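Local structure of thiosulfate sulfurtransferase TUM1 (Saccharomyces cerevisiae, 3UTN) at residues A[25-30]-A[129-134]; A[89-94]-A[313-318]; A[255-260]-A[295-300]. The protein transfers sulfur, accepting persulfide sulfur from NFS1 and passing it to UBA4 for 2-thiolation of the wobble uridine of tRNAs. All coordinates share one frame; numbering follows the deposited sequence.

Contact 1: residues A[25-30]-A[129-134]; sequences PLFDLI and RCAWTL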
loop_
_atom_site.group_PDB
_atom_site.type_symbol
_atom_site.label_atom_id
_atom_site.label_comp_id
_atom_site.label_asym_id
_atom_site.label_seq_id
_atom_site.Cartn_x
_atom_site.Cartn_y
_atom_site.Cartn_z
ATOM N N PRO A 25 0.370 -15.551 -0.224
ATOM C CA PRO A 25 0.070 -14.116 -0.155
ATOM C C PRO A 25 1.124 -13.366 0.644
ATOM O O PRO A 25 1.541 -13.832 1.701
ATOM C CB PRO A 25 -1.278 -14.064 0.574
ATOM C CG PRO A 25 -1.826 -15.449 0.507
ATOM C CD PRO A 25 -0.630 -16.347 0.505
ATOM N N LEU A 26 1.561 -12.219 0.132
ATOM C CA LEU A 26 2.570 -11.419 0.824
ATOM C C LEU A 26 2.035 -10.897 2.139
ATOM O O LEU A 26 2.771 -10.719 3.105
ATOM C CB LEU A 26 3.037 -10.273 -0.052
ATOM C CG LEU A 26 3.857 -10.725 -1.255
ATOM C CD1 LEU A 26 4.621 -9.519 -1.727
ATOM C CD2 LEU A 26 4.817 -11.850 -0.895
ATOM N N PHE A 27 0.735 -10.660 2.166
ATOM C CA PHE A 27 0.053 -10.399 3.408
ATOM C C PHE A 27 -1.404 -10.720 3.213
ATOM O O PHE A 27 -1.906 -10.702 2.093
ATOM C CB PHE A 27 0.240 -8.948 3.853
ATOM C CG PHE A 27 -0.349 -7.944 2.917
ATOM C CD1 PHE A 27 -1.643 -7.491 3.096
ATOM C CD2 PHE A 27 0.398 -7.446 1.861
ATOM C CE1 PHE A 27 -2.180 -6.551 2.238
ATOM C CE2 PHE A 27 -0.135 -6.516 1.001
ATOM C CZ PHE A 27 -1.423 -6.061 1.194
ATOM N N ASP A 28 -2.071 -11.032 4.310
ATOM C CA ASP A 28 -3.489 -11.268 4.273
ATOM C C ASP A 28 -4.141 -10.086 4.923
ATOM O O ASP A 28 -3.596 -9.497 5.851
ATOM C CB ASP A 28 -3.852 -12.528 5.054
ATOM C CG ASP A 28 -3.418 -13.796 4.351
ATOM O OD1 ASP A 28 -3.025 -13.714 3.175
ATOM O OD2 ASP A 28 -3.474 -14.876 4.978
ATOM N N LEU A 29 -5.319 -9.738 4.437
ATOM C CA LEU A 29 -6.149 -8.830 5.183
ATOM C C LEU A 29 -6.534 -9.565 6.437
ATOM O O LEU A 29 -6.629 -10.795 6.460
ATOM C CB LEU A 29 -7.404 -8.454 4.410
ATOM C CG LEU A 29 -7.259 -7.703 3.094
ATOM C CD1 LEU A 29 -8.460 -6.794 2.970
ATOM C CD2 LEU A 29 -5.977 -6.895 3.025
ATOM N N ILE A 30 -6.731 -8.811 7.497
ATOM C CA ILE A 30 -7.250 -9.394 8.701
ATOM C C ILE A 30 -8.237 -8.398 9.255
ATOM O O ILE A 30 -7.954 -7.201 9.342
ATOM C CB ILE A 30 -6.131 -9.766 9.696
ATOM C CG1 ILE A 30 -6.675 -10.671 10.800
ATOM C CG2 ILE A 30 -5.440 -8.529 10.239
ATOM C CD1 ILE A 30 -5.599 -11.310 11.636
ATOM N N ARG A 129 0.467 -0.347 1.695
ATOM C CA ARG A 129 1.833 -0.125 1.270
ATOM C C ARG A 129 2.780 -0.795 2.241
ATOM O O ARG A 129 3.710 -1.487 1.843
ATOM C CB ARG A 129 2.132 1.368 1.238
ATOM C CG ARG A 129 3.597 1.676 1.038
ATOM C CD ARG A 129 3.946 1.486 -0.418
ATOM N NE ARG A 129 5.376 1.558 -0.638
ATOM C CZ ARG A 129 5.929 1.711 -1.830
ATOM N NH1 ARG A 129 5.162 1.825 -2.901
ATOM N NH2 ARG A 129 7.245 1.760 -1.949
ATOM N N CYS A 130 2.531 -0.571 3.523
ATOM C CA CYS A 130 3.361 -1.126 4.558
ATOM C C CYS A 130 3.263 -2.644 4.626
ATOM O O CYS A 130 4.279 -3.329 4.636
ATOM C CB CYS A 130 2.984 -0.537 5.896
ATOM S SG CYS A 130 3.802 -1.418 7.220
ATOM N N ALA A 131 2.040 -3.165 4.684
ATOM C CA ALA A 131 1.835 -4.611 4.725
ATOM C C ALA A 131 2.532 -5.221 3.528
ATOM O O ALA A 131 3.248 -6.215 3.629
ATOM C CB ALA A 131 0.355 -4.942 4.700
ATOM N N TRP A 132 2.337 -4.581 2.392
ATOM C CA TRP A 132 2.919 -5.032 1.164
ATOM C C TRP A 132 4.415 -4.974 1.221
ATOM O O TRP A 132 5.071 -5.923 0.842
ATOM C CB TRP A 132 2.367 -4.194 0.056
ATOM C CG TRP A 132 3.028 -4.387 -1.253
ATOM C CD1 TRP A 132 2.849 -5.425 -2.156
ATOM C CD2 TRP A 132 3.975 -3.489 -1.875
ATOM N NE1 TRP A 132 3.615 -5.231 -3.266
ATOM C CE2 TRP A 132 4.316 -4.086 -3.163
ATOM C CE3 TRP A 132 4.568 -2.296 -1.504
ATOM C CZ2 TRP A 132 5.210 -3.496 -4.024
ATOM C CZ3 TRP A 132 5.465 -1.704 -2.389
ATOM C CH2 TRP A 132 5.782 -2.297 -3.612
ATOM N N THR A 133 4.955 -3.871 1.726
ATOM C CA THR A 133 6.400 -3.730 1.896
ATOM C C THR A 133 6.960 -4.847 2.766
ATOM O O THR A 133 7.943 -5.492 2.408
ATOM C CB THR A 133 6.751 -2.372 2.511
ATOM O OG1 THR A 133 6.273 -1.347 1.643
ATOM C CG2 THR A 133 8.263 -2.226 2.692
ATOM N N LEU A 134 6.325 -5.066 3.910
ATOM C CA LEU A 134 6.691 -6.160 4.791
ATOM C C LEU A 134 6.655 -7.476 4.047
ATOM O O LEU A 134 7.609 -8.241 4.087
ATOM C CB LEU A 134 5.744 -6.212 5.983
ATOM C CG LEU A 134 5.834 -4.987 6.883
ATOM C CD1 LEU A 134 4.696 -5.028 7.879
ATOM C CD2 LEU A 134 7.181 -4.935 7.587
#
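The methyl group of Ala131 is the bump and the ring of Phe27 is the flat wall it meets. Ala131 CB sits over the centre of one ring face, 3.6 Å from the centroid of the Phe27 ring and 13° off its normal, a CH-pi contact. One side of the ring, at CE2, meets the next residue, Trp132. Phe27 CE2 comes within 3.4 Å of Trp132 CA and 3.5 Å of Trp132 CB, filling the shallow hollow between Ala131 CB and Trp132 CB. Phe27 CG stands between its own backbone N and carbonyl carbon, chi1 63°, which turns the ring from the chain toward the helix. Here the segment leading into edge strand 28-30 of the five-stranded parallel sheet of the N-terminal rhodanese domain is laid against helix 127-136. Val142 and Leu144 of strand 141-145 also touch the ring, as does Thr293 of helix 286-297 in the C-terminal domain. Replacing Phe27 by an alanine would probably open a gap over the Ala131 methyl and beside Trp132. Leu26 makes a looser, second bump. Leu26 CD1 lies 4.5 Å from Trp132 CD1 at the pyrrole end of the indole. Trp132 NE1 is hydrogen-bonded to Glu184, and the benzo end of the indole, at CZ3, covers one face of the Arg129 guanidinium. That guanidinium forms a salt bridge with Asp307.

Contact 2: residues A[89-94]-A[313-318]; sequences SPYPHM and WVLKSG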
loop_
_atom_site.group_PDB
_atom_site.type_symbol
_atom_site.label_atom_id
_atom_site.label_comp_id
_atom_site.label_asym_id
_atom_site.label_seq_id
_atom_site.Cartn_x
_atom_site.Cartn_y
_atom_site.Cartn_z
ATOM N N SER A 89 16.129 7.969 -3.294
ATOM C CA SER A 89 15.434 8.119 -4.563
ATOM C C SER A 89 14.867 9.529 -4.702
ATOM O O SER A 89 14.399 10.107 -3.719
ATOM C CB SER A 89 14.311 7.091 -4.674
ATOM O OG SER A 89 13.521 7.323 -5.827
ATOM N N PRO A 90 14.907 10.096 -5.925
ATOM C CA PRO A 90 14.267 11.403 -6.095
ATOM C C PRO A 90 12.751 11.262 -6.118
ATOM O O PRO A 90 12.031 12.258 -6.067
ATOM C CB PRO A 90 14.776 11.873 -7.460
ATOM C CG PRO A 90 15.156 10.632 -8.179
ATOM C CD PRO A 90 15.639 9.675 -7.136
ATOM N N TYR A 91 12.285 10.019 -6.179
ATOM C CA TYR A 91 10.867 9.724 -6.273
ATOM C C TYR A 91 10.341 9.359 -4.899
ATOM O O TYR A 91 11.034 8.712 -4.120
ATOM C CB TYR A 91 10.631 8.611 -7.301
ATOM C CG TYR A 91 11.521 8.806 -8.502
ATOM C CD1 TYR A 91 11.372 9.926 -9.316
ATOM C CD2 TYR A 91 12.549 7.912 -8.787
ATOM C CE1 TYR A 91 12.199 10.135 -10.404
ATOM C CE2 TYR A 91 13.386 8.116 -9.873
ATOM C CZ TYR A 91 13.200 9.228 -10.676
ATOM O OH TYR A 91 14.018 9.452 -11.751
ATOM N N PRO A 92 9.120 9.808 -4.590
ATOM C CA PRO A 92 8.517 9.585 -3.289
ATOM C C PRO A 92 8.194 8.117 -3.050
ATOM O O PRO A 92 7.930 7.373 -3.999
ATOM C CB PRO A 92 7.225 10.409 -3.346
ATOM C CG PRO A 92 6.945 10.601 -4.793
ATOM C CD PRO A 92 8.275 10.633 -5.467
ATOM N N HIS A 93 8.245 7.720 -1.781
ATOM C CA HIS A 93 7.753 6.427 -1.318
ATOM C C HIS A 93 8.250 5.281 -2.123
ATOM O O HIS A 93 7.503 4.354 -2.427
ATOM C CB HIS A 93 6.236 6.425 -1.304
ATOM C CG HIS A 93 5.655 7.526 -0.475
ATOM N ND1 HIS A 93 5.953 7.677 0.826
ATOM C CD2 HIS A 93 4.781 8.552 -0.801
ATOM C CE1 HIS A 93 5.305 8.744 1.309
ATOM N NE2 HIS A 93 4.586 9.280 0.312
ATOM N N MET A 94 9.524 5.344 -2.483
ATOM C CA MET A 94 10.130 4.275 -3.228
ATOM C C MET A 94 10.455 3.167 -2.271
ATOM O O MET A 94 10.882 3.407 -1.144
ATOM C CB MET A 94 11.371 4.748 -3.971
ATOM C CG MET A 94 11.029 5.675 -5.123
ATOM S SD MET A 94 9.701 5.016 -6.144
ATOM C CE MET A 94 10.551 3.643 -6.926
ATOM N N TRP A 313 7.290 8.255 -13.191
ATOM C CA TRP A 313 6.909 8.178 -14.583
ATOM C C TRP A 313 7.137 9.484 -15.277
ATOM O O TRP A 313 7.832 9.540 -16.285
ATOM C CB TRP A 313 5.452 7.793 -14.744
ATOM C CG TRP A 313 5.136 7.720 -16.198
ATOM C CD1 TRP A 313 4.485 8.660 -16.976
ATOM C CD2 TRP A 313 5.528 6.660 -17.120
ATOM N NE1 TRP A 313 4.416 8.247 -18.276
ATOM C CE2 TRP A 313 5.027 7.054 -18.430
ATOM C CE3 TRP A 313 6.201 5.451 -16.987
ATOM C CZ2 TRP A 313 5.203 6.262 -19.548
ATOM C CZ3 TRP A 313 6.379 4.665 -18.122
ATOM C CH2 TRP A 313 5.895 5.067 -19.371
ATOM N N VAL A 314 6.537 10.538 -14.738
ATOM C CA VAL A 314 6.651 11.873 -15.302
ATOM C C VAL A 314 8.094 12.334 -15.323
ATOM O O VAL A 314 8.601 12.759 -16.365
ATOM C CB VAL A 314 5.803 12.878 -14.517
ATOM C CG1 VAL A 314 6.183 14.307 -14.875
ATOM C CG2 VAL A 314 4.347 12.629 -14.823
ATOM N N LEU A 315 8.752 12.228 -14.175
ATOM C CA LEU A 315 10.119 12.711 -14.027
ATOM C C LEU A 315 11.087 12.017 -14.969
ATOM O O LEU A 315 11.997 12.647 -15.496
ATOM C CB LEU A 315 10.587 12.574 -12.582
ATOM C CG LEU A 315 9.988 13.610 -11.630
ATOM C CD1 LEU A 315 10.387 13.331 -10.191
ATOM C CD2 LEU A 315 10.392 15.019 -12.046
ATOM N N LYS A 316 10.878 10.725 -15.193
ATOM C CA LYS A 316 11.764 9.967 -16.061
ATOM C C LYS A 316 11.351 10.023 -17.530
ATOM O O LYS A 316 12.201 9.954 -18.414
ATOM C CB LYS A 316 11.862 8.519 -15.591
ATOM C CG LYS A 316 12.747 8.312 -14.374
ATOM C CD LYS A 316 12.953 6.832 -14.122
ATOM C CE LYS A 316 13.942 6.564 -13.008
ATOM N NZ LYS A 316 13.995 5.110 -12.695
ATOM N N SER A 317 10.051 10.150 -17.785
ATOM C CA SER A 317 9.516 10.028 -19.142
ATOM C C SER A 317 9.310 11.366 -19.820
ATOM O O SER A 317 9.385 11.467 -21.043
ATOM C CB SER A 317 8.190 9.274 -19.127
ATOM O OG SER A 317 8.310 8.055 -18.424
ATOM N N GLY A 318 9.028 12.387 -19.022
ATOM C CA GLY A 318 8.701 13.694 -19.553
ATOM C C GLY A 318 7.270 13.755 -20.046
ATOM O O GLY A 318 6.570 12.736 -20.062
#
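Tyr91 reaches from its loop to two neighbouring residues of a helix, Leu315 and Lys316. The close part lies along the ring and its hydroxyl. Leu315 meets one edge of the ring near its plane, with Leu315 CB 3.6 Å from Tyr91 CE1. Leu315 CD1 lies in the ring plane, 3.7 Å from Tyr91 CD1. The two side chains pass each other in opposite directions. Lys316 runs across the outer end of the tyrosine at about a right angle. Lys316 CG is 3.1 Å from Tyr91 OH. Lys316 CE is 3.5 Å from Tyr91 CE2. Extended beyond CG, the lysine lays its CG and CE against the phenol and carries NZ past it to Glu312, one helical turn back, with which NZ forms a salt bridge. On the loop side, Pro90 CG lies 3.4 Å above the centre of one face of the Tyr91 ring. The loop is shaped there by an ST turn, in which Tyr91 N donates to Ser89 OG at 3.0 Å. Away from the touching groups the contact is loose. Leu315 and Lys316 are otherwise exposed to solvent, Tyr91 is partly so, and Tyr91 is the one loop residue with a substantial share in the contact. Nearby, Pro92 touches Thr311 and Arg223. The contact thus bridges the two rhodanese domains at the surface: the loop between strand 77-78 and helix 98-107 of the first meets the C-terminal end of helix 309-317 of the second, which packs on helix 188-196.

Contact 3: residues A[255-260]-A[295-300]; sequences EAIHAT and LELAGV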
loop_
_atom_site.group_PDB
_atom_site.type_symbol
_atom_site.label_atom_id
_atom_site.label_comp_id
_atom_site.label_asym_id
_atom_site.label_seq_id
_atom_site.Cartn_x
_atom_site.Cartn_y
_atom_site.Cartn_z
ATOM N N GLU A 255 -17.566 -11.810 -3.001
ATOM C CA GLU A 255 -18.591 -10.990 -3.627
ATOM C C GLU A 255 -18.417 -9.504 -3.322
ATOM O O GLU A 255 -18.558 -8.678 -4.214
ATOM C CB GLU A 255 -20.002 -11.474 -3.265
ATOM C CG GLU A 255 -20.412 -11.262 -1.813
ATOM C CD GLU A 255 -21.810 -11.781 -1.502
ATOM O OE1 GLU A 255 -22.371 -12.547 -2.316
ATOM O OE2 GLU A 255 -22.344 -11.424 -0.430
ATOM N N ALA A 256 -18.099 -9.171 -2.072
ATOM C CA ALA A 256 -18.010 -7.778 -1.660
ATOM C C ALA A 256 -16.950 -7.043 -2.471
ATOM O O ALA A 256 -17.259 -6.074 -3.159
ATOM C CB ALA A 256 -17.737 -7.664 -0.171
ATOM N N ILE A 257 -15.709 -7.528 -2.411
ATOM C CA ILE A 257 -14.621 -6.903 -3.159
ATOM C C ILE A 257 -14.897 -6.963 -4.658
ATOM O O ILE A 257 -14.591 -6.023 -5.379
ATOM C CB ILE A 257 -13.232 -7.497 -2.817
ATOM C CG1 ILE A 257 -12.109 -6.672 -3.464
ATOM C CG2 ILE A 257 -13.126 -8.949 -3.246
ATOM C CD1 ILE A 257 -12.017 -5.250 -2.957
ATOM N N HIS A 258 -15.498 -8.056 -5.122
ATOM C CA HIS A 258 -15.849 -8.150 -6.535
ATOM C C HIS A 258 -16.851 -7.117 -6.905
ATOM O O HIS A 258 -16.678 -6.440 -7.912
ATOM C CB HIS A 258 -16.305 -9.546 -6.922
ATOM C CG HIS A 258 -15.252 -10.584 -6.702
ATOM N ND1 HIS A 258 -15.522 -11.782 -6.171
ATOM C CD2 HIS A 258 -13.881 -10.547 -6.919
ATOM C CE1 HIS A 258 -14.386 -12.487 -6.062
ATOM N NE2 HIS A 258 -13.381 -11.728 -6.522
ATOM N N ALA A 259 -17.887 -6.960 -6.079
ATOM C CA ALA A 259 -18.902 -5.941 -6.312
ATOM C C ALA A 259 -18.238 -4.576 -6.316
ATOM O O ALA A 259 -18.464 -3.765 -7.204
ATOM C CB ALA A 259 -19.992 -6.000 -5.251
ATOM N N THR A 260 -17.392 -4.338 -5.322
ATOM C CA THR A 260 -16.665 -3.087 -5.251
ATOM C C THR A 260 -15.754 -2.914 -6.461
ATOM O O THR A 260 -15.781 -1.869 -7.115
ATOM C CB THR A 260 -15.869 -3.001 -3.949
ATOM O OG1 THR A 260 -16.791 -2.980 -2.855
ATOM C CG2 THR A 260 -15.027 -1.740 -3.921
ATOM N N LEU A 295 -7.182 -5.489 -5.523
ATOM C CA LEU A 295 -7.186 -6.383 -6.673
ATOM C C LEU A 295 -6.817 -7.795 -6.264
ATOM O O LEU A 295 -7.501 -8.750 -6.615
ATOM C CB LEU A 295 -6.236 -5.871 -7.749
ATOM C CG LEU A 295 -6.595 -4.487 -8.280
ATOM C CD1 LEU A 295 -5.604 -4.060 -9.338
ATOM C CD2 LEU A 295 -8.013 -4.456 -8.828
ATOM N N GLU A 296 -5.742 -7.922 -5.500
ATOM C CA GLU A 296 -5.337 -9.222 -5.005
ATOM C C GLU A 296 -6.401 -9.809 -4.102
ATOM O O GLU A 296 -6.657 -11.012 -4.131
ATOM C CB GLU A 296 -4.018 -9.109 -4.273
ATOM C CG GLU A 296 -2.889 -8.816 -5.229
ATOM C CD GLU A 296 -1.716 -8.153 -4.559
ATOM O OE1 GLU A 296 -1.830 -7.750 -3.378
ATOM O OE2 GLU A 296 -0.675 -8.043 -5.226
ATOM N N LEU A 297 -7.022 -8.945 -3.311
ATOM C CA LEU A 297 -8.155 -9.327 -2.497
ATOM C C LEU A 297 -9.258 -9.886 -3.376
ATOM O O LEU A 297 -9.859 -10.898 -3.043
ATOM C CB LEU A 297 -8.667 -8.125 -1.716
ATOM C CG LEU A 297 -9.819 -8.377 -0.759
ATOM C CD1 LEU A 297 -9.392 -9.377 0.300
ATOM C CD2 LEU A 297 -10.192 -7.049 -0.139
ATOM N N ALA A 298 -9.494 -9.220 -4.503
ATOM C CA ALA A 298 -10.487 -9.637 -5.484
ATOM C C ALA A 298 -10.032 -10.866 -6.256
ATOM O O ALA A 298 -10.749 -11.362 -7.118
ATOM C CB ALA A 298 -10.790 -8.494 -6.436
ATOM N N GLY A 299 -8.839 -11.353 -5.937
ATOM C CA GLY A 299 -8.293 -12.535 -6.575
ATOM C C GLY A 299 -7.670 -12.215 -7.916
ATOM O O GLY A 299 -7.390 -13.113 -8.697
ATOM N N VAL A 300 -7.464 -10.932 -8.193
ATOM C CA VAL A 300 -6.729 -10.538 -9.386
ATOM C C VAL A 300 -5.291 -11.002 -9.189
ATOM O O VAL A 300 -4.640 -10.625 -8.218
ATOM C CB VAL A 300 -6.791 -9.022 -9.646
ATOM C CG1 VAL A 300 -6.010 -8.659 -10.898
ATOM C CG2 VAL A 300 -8.234 -8.557 -9.763
#
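With chi1 at -171°, CG1 of Ile257 points away from the residue's own nitrogen, which sends the longer branch across to Leu297 and Ala298. Leu297 likewise has CG opposite its backbone N, chi1 -177°, and its side chain crosses that of Ile257 obliquely. The ends of the two branches meet, with Ile257 CD1 3.8 Å from Leu297 CD2. Closer to the backbone, Ile257 CG1 touches Ala298 CB at 3.7 Å. The short branch reaches main chain instead, with Ile257 CG2 3.5 Å from Ala298 CA. Ala298 CB touches both Ile257 and the next residue, His258, with His258 CD2 also 3.7 Å from it. The imidazole meets the segment edge-on. His258 NE2 donates to Ala298 O at 2.7 Å, and the oxygen lies in the ring plane. The bond is bent at the hydrogen, 141°, and the nitrogen approaches from above the carbonyl plane. Helix 286-297 ends here in a Schellman motif: Gly299, with positive phi, donates to Glu296 O, and Val300 N to Leu295 O. The contact joins the start of helix 255-267 to this helix end in the C-terminal rhodanese domain. Leu261, further along helix 255-267, also packs on Ala298. His258 is exposed and touches a crystal neighbour, which may partly set its position. The apolar part gives fit without direction, whereas the imidazole uses a carbonyl of the helix end, which the helix itself would probably leave without a backbone donor. The bond needs a proton on NE2, in a neutral or doubly protonated ring, and probably helps hold the ring's rotation.

The centres of contacts 1 and 2 lie about 24 Å apart, those of 1 and 3 about 16 Å, and those of 2 and 3 about 29 Å. Along the chain, contacts 1 and 2 alternate their segments, contact 1 closes before contact 3 opens, and contact 3 falls within the loop closed by contact 2. Contact 1 belongs to the first rhodanese domain, contact 3 to the second, each with its own five-stranded parallel sheet, and contact 2 joins the two. Contact 1 touches contact 2 (Arg129, His93) and contact 3 (Leu29, Leu297), the latter also joining the domains. Side chains of contacts 1 and 2 come within about 9 and 11 Å of that of catalytic Cys282; contact 3 lies away from it.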